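Local coordinates for protein glycerol dehydratase (Clostridium butyricum, PDB 1R9D) that probably acts as a glycyl-radical lyase that dehydrates glycerol without vitamin B12, at residues I380-P385 with N407-I412. Numbering follows the deposited sequence.
Sequences IWNKTP and NDEVII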
ATOM      1  N   ILE A 380      17.879 -36.005  15.628  1.00 22.29           N
ATOM      2  CA  ILE A 380      18.055 -37.137  16.528  1.00 22.68           C
ATOM      3  C   ILE A 380      16.805 -37.275  17.391  1.00 22.45           C
ATOM      4  O   ILE A 380      16.261 -36.276  17.846  1.00 22.52           O
ATOM      5  CB  ILE A 380      19.271 -36.905  17.469  1.00 23.24           C
ATOM      6  CG1 ILE A 380      20.555 -36.756  16.646  1.00 23.61           C
ATOM      7  CG2 ILE A 380      19.392 -38.042  18.479  1.00 23.15           C
ATOM      8  CD1 ILE A 380      20.930 -37.990  15.842  1.00 24.91           C
ATOM      9  N   TRP A 381      16.332 -38.500  17.584  1.00 23.31           N
ATOM     10  CA  TRP A 381      15.172 -38.721  18.435  1.00 24.64           C
ATOM     11  C   TRP A 381      15.336 -40.033  19.196  1.00 25.66           C
ATOM     12  O   TRP A 381      16.339 -40.726  19.024  1.00 25.48           O
ATOM     13  CB  TRP A 381      13.862 -38.686  17.628  1.00 25.29           C
ATOM     14  CG  TRP A 381      13.628 -39.817  16.679  1.00 26.83           C
ATOM     15  CD1 TRP A 381      14.370 -40.144  15.576  1.00 27.68           C
ATOM     16  CD2 TRP A 381      12.519 -40.724  16.701  1.00 28.11           C
ATOM     17  NE1 TRP A 381      13.784 -41.198  14.906  1.00 28.42           N
ATOM     18  CE2 TRP A 381      12.647 -41.570  15.577  1.00 28.66           C
ATOM     19  CE3 TRP A 381      11.428 -40.900  17.562  1.00 27.63           C
ATOM     20  CZ2 TRP A 381      11.721 -42.580  15.291  1.00 30.02           C
ATOM     21  CZ3 TRP A 381      10.505 -41.904  17.277  1.00 30.22           C
ATOM     22  CH2 TRP A 381      10.660 -42.731  16.149  1.00 29.68           C
ATOM     23  N   ASN A 382      14.374 -40.369  20.052  1.00 25.85           N
ATOM     24  CA  ASN A 382      14.482 -41.590  20.849  1.00 27.21           C
ATOM     25  C   ASN A 382      14.768 -42.869  20.068  1.00 28.06           C
ATOM     26  O   ASN A 382      15.473 -43.751  20.564  1.00 28.47           O
ATOM     27  CB  ASN A 382      13.222 -41.797  21.702  1.00 27.19           C
ATOM     28  CG  ASN A 382      13.194 -40.909  22.938  1.00 28.06           C
ATOM     29  OD1 ASN A 382      12.373 -41.106  23.842  1.00 28.45           O
ATOM     30  ND2 ASN A 382      14.081 -39.924  22.983  1.00 25.03           N
ATOM     31  N   LYS A 383      14.236 -42.970  18.853  1.00 28.30           N
ATOM     32  CA  LYS A 383      14.435 -44.167  18.049  1.00 29.38           C
ATOM     33  C   LYS A 383      15.419 -44.041  16.889  1.00 28.44           C
ATOM     34  O   LYS A 383      15.345 -44.804  15.927  1.00 28.32           O
ATOM     35  CB  LYS A 383      13.087 -44.676  17.530  1.00 30.95           C
ATOM     36  CG  LYS A 383      12.153 -45.170  18.633  1.00 34.76           C
ATOM     37  CD  LYS A 383      10.841 -45.681  18.059  1.00 36.23           C
ATOM     38  CE  LYS A 383      10.548 -47.092  18.541  1.00 39.89           C
ATOM     39  NZ  LYS A 383      11.608 -48.064  18.142  1.00 40.53           N
ATOM     40  N   THR A 384      16.335 -43.084  16.975  1.00 27.64           N
ATOM     41  CA  THR A 384      17.347 -42.917  15.932  1.00 27.75           C
ATOM     42  C   THR A 384      18.155 -44.211  15.862  1.00 28.13           C
ATOM     43  O   THR A 384      18.597 -44.720  16.889  1.00 28.11           O
ATOM     44  CB  THR A 384      18.313 -41.763  16.275  1.00 26.80           C
ATOM     45  OG1 THR A 384      17.604 -40.520  16.214  1.00 26.74           O
ATOM     46  CG2 THR A 384      19.495 -41.737  15.305  1.00 27.36           C
ATOM     47  N   PRO A 385      18.348 -44.767  14.654  1.00 28.50           N
ATOM     48  CA  PRO A 385      19.122 -46.010  14.530  1.00 29.31           C
ATOM     49  C   PRO A 385      20.550 -45.775  15.018  1.00 29.36           C
ATOM     50  O   PRO A 385      21.139 -44.736  14.723  1.00 28.97           O
ATOM     51  CB  PRO A 385      19.077 -46.301  13.029  1.00 29.50           C
ATOM     52  CG  PRO A 385      17.790 -45.660  12.588  1.00 29.24           C
ATOM     53  CD  PRO A 385      17.800 -44.354  13.350  1.00 28.76           C
ATOM     54  N   ASN A 407      17.616 -31.872  18.464  1.00 20.65           N
ATOM     55  CA  ASN A 407      16.777 -32.737  19.291  1.00 21.06           C
ATOM     56  C   ASN A 407      15.272 -32.711  19.016  1.00 20.05           C
ATOM     57  O   ASN A 407      14.581 -31.785  19.409  1.00 20.62           O
ATOM     58  CB  ASN A 407      17.047 -32.384  20.761  1.00 21.23           C
ATOM     59  CG  ASN A 407      16.398 -33.347  21.729  1.00 22.72           C
ATOM     60  OD1 ASN A 407      15.937 -34.419  21.342  1.00 22.00           O
ATOM     61  ND2 ASN A 407      16.381 -32.976  23.008  1.00 23.67           N
ATOM     62  N   ASP A 408      14.779 -33.746  18.339  1.00 21.43           N
ATOM     63  CA  ASP A 408      13.355 -33.886  18.021  1.00 21.30           C
ATOM     64  C   ASP A 408      12.493 -33.829  19.281  1.00 21.66           C
ATOM     65  O   ASP A 408      11.397 -33.267  19.277  1.00 22.43           O
ATOM     66  CB  ASP A 408      13.092 -35.246  17.379  1.00 21.43           C
ATOM     67  CG  ASP A 408      13.343 -35.269  15.883  1.00 22.66           C
ATOM     68  OD1 ASP A 408      14.072 -34.400  15.363  1.00 22.40           O
ATOM     69  OD2 ASP A 408      12.802 -36.192  15.234  1.00 23.57           O
ATOM     70  N   GLU A 409      12.994 -34.440  20.349  1.00 21.89           N
ATOM     71  CA  GLU A 409      12.253 -34.528  21.607  1.00 22.71           C
ATOM     72  C   GLU A 409      11.893 -33.189  22.240  1.00 22.75           C
ATOM     73  O   GLU A 409      10.912 -33.094  22.976  1.00 23.78           O
ATOM     74  CB  GLU A 409      13.028 -35.406  22.594  1.00 24.94           C
ATOM     75  CG  GLU A 409      13.358 -36.816  22.066  1.00 26.15           C
ATOM     76  CD  GLU A 409      12.127 -37.665  21.771  1.00 29.98           C
ATOM     77  OE1 GLU A 409      11.151 -37.593  22.551  1.00 31.11           O
ATOM     78  OE2 GLU A 409      12.140 -38.427  20.772  1.00 27.02           O
ATOM     79  N   VAL A 410      12.684 -32.155  21.967  1.00 21.55           N
ATOM     80  CA  VAL A 410      12.403 -30.819  22.488  1.00 21.57           C
ATOM     81  C   VAL A 410      11.745 -29.965  21.403  1.00 20.73           C
ATOM     82  O   VAL A 410      10.749 -29.280  21.639  1.00 20.43           O
ATOM     83  CB  VAL A 410      13.699 -30.088  22.946  1.00 22.53           C
ATOM     84  CG1 VAL A 410      13.413 -28.607  23.196  1.00 25.30           C
ATOM     85  CG2 VAL A 410      14.236 -30.723  24.212  1.00 25.34           C
ATOM     86  N   ILE A 411      12.300 -30.028  20.199  1.00 20.65           N
ATOM     87  CA  ILE A 411      11.798 -29.224  19.093  1.00 20.24           C
ATOM     88  C   ILE A 411      10.346 -29.461  18.686  1.00 21.40           C
ATOM     89  O   ILE A 411       9.602 -28.504  18.481  1.00 21.35           O
ATOM     90  CB  ILE A 411      12.721 -29.375  17.862  1.00 21.61           C
ATOM     91  CG1 ILE A 411      14.093 -28.786  18.200  1.00 20.79           C
ATOM     92  CG2 ILE A 411      12.110 -28.670  16.651  1.00 19.95           C
ATOM     93  CD1 ILE A 411      15.150 -29.019  17.132  1.00 20.86           C
ATOM     94  N   ILE A 412       9.939 -30.720  18.573  1.00 22.52           N
ATOM     95  CA  ILE A 412       8.567 -31.023  18.179  1.00 23.30           C
ATOM     96  C   ILE A 412       7.558 -30.421  19.168  1.00 23.78           C
ATOM     97  O   ILE A 412       6.651 -29.695  18.761  1.00 23.50           O
ATOM     98  CB  ILE A 412       8.375 -32.553  18.010  1.00 23.77           C
ATOM     99  CG1 ILE A 412       9.211 -33.029  16.812  1.00 24.70           C
ATOM    100  CG2 ILE A 412       6.907 -32.888  17.784  1.00 24.05           C
ATOM    101  CD1 ILE A 412       9.209 -34.533  16.583  1.00 27.24           C
TER
HETATM  102  O   HOH W   1      16.751 -36.889  20.872  1.00 39.86           O
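Ile-380 and Asn-407 end two neighbouring parallel strands of a mixed sheet, 375-380 and 404-407, and pair in a parallel bridge at the point where both chains leave the sheet. The last bond of the pairing runs from Asp-408 N to Ile-380 O (3.0 Å). A water donates to Asn-407 OD1 and, weakly, to the same Ile-380 O. Asn-407 is also the N-cap of helix 408-417. Its CG stands anti to the backbone N (chi1 -171°), and OD1 turns back to take a weak bond from Glu-409 N.

Beyond the strands, Trp-381 to Thr-384 form a type I turn. Trp-381 N donates to Thr-384 OG1 (2.8 Å) within it. Glu-409 reaches this turn from the first turn of the helix. Its chain bends at chi2 (-63°), and OE2 accepts from Asn-382 N at 3.0 Å, met from above the carboxylate plane. The Asn-382 amide stacks on this carboxylate, with ND2 3.2 Å from Glu-409 CD. OE2 also lies at the edge of the Trp-381 ring, near its plane.

Next to this, Trp-381 CB packs on Asp-408 CB (3.5 Å). Asp-408 is buried. Its OD2 takes a salt bridge from Arg-379 and a hydrogen bond from Gln-347, and OD1 is hydrogen-bonded to Tyr-428 OH; these partners probably stabilise its negative charge. Trp-381 NE1 donates a hydrogen bond to Asp-353 OD1. The contact joins the loop leaving the first strand to the N-terminus of the helix after the second, in a beta-alpha-beta crossover through helix 386-397.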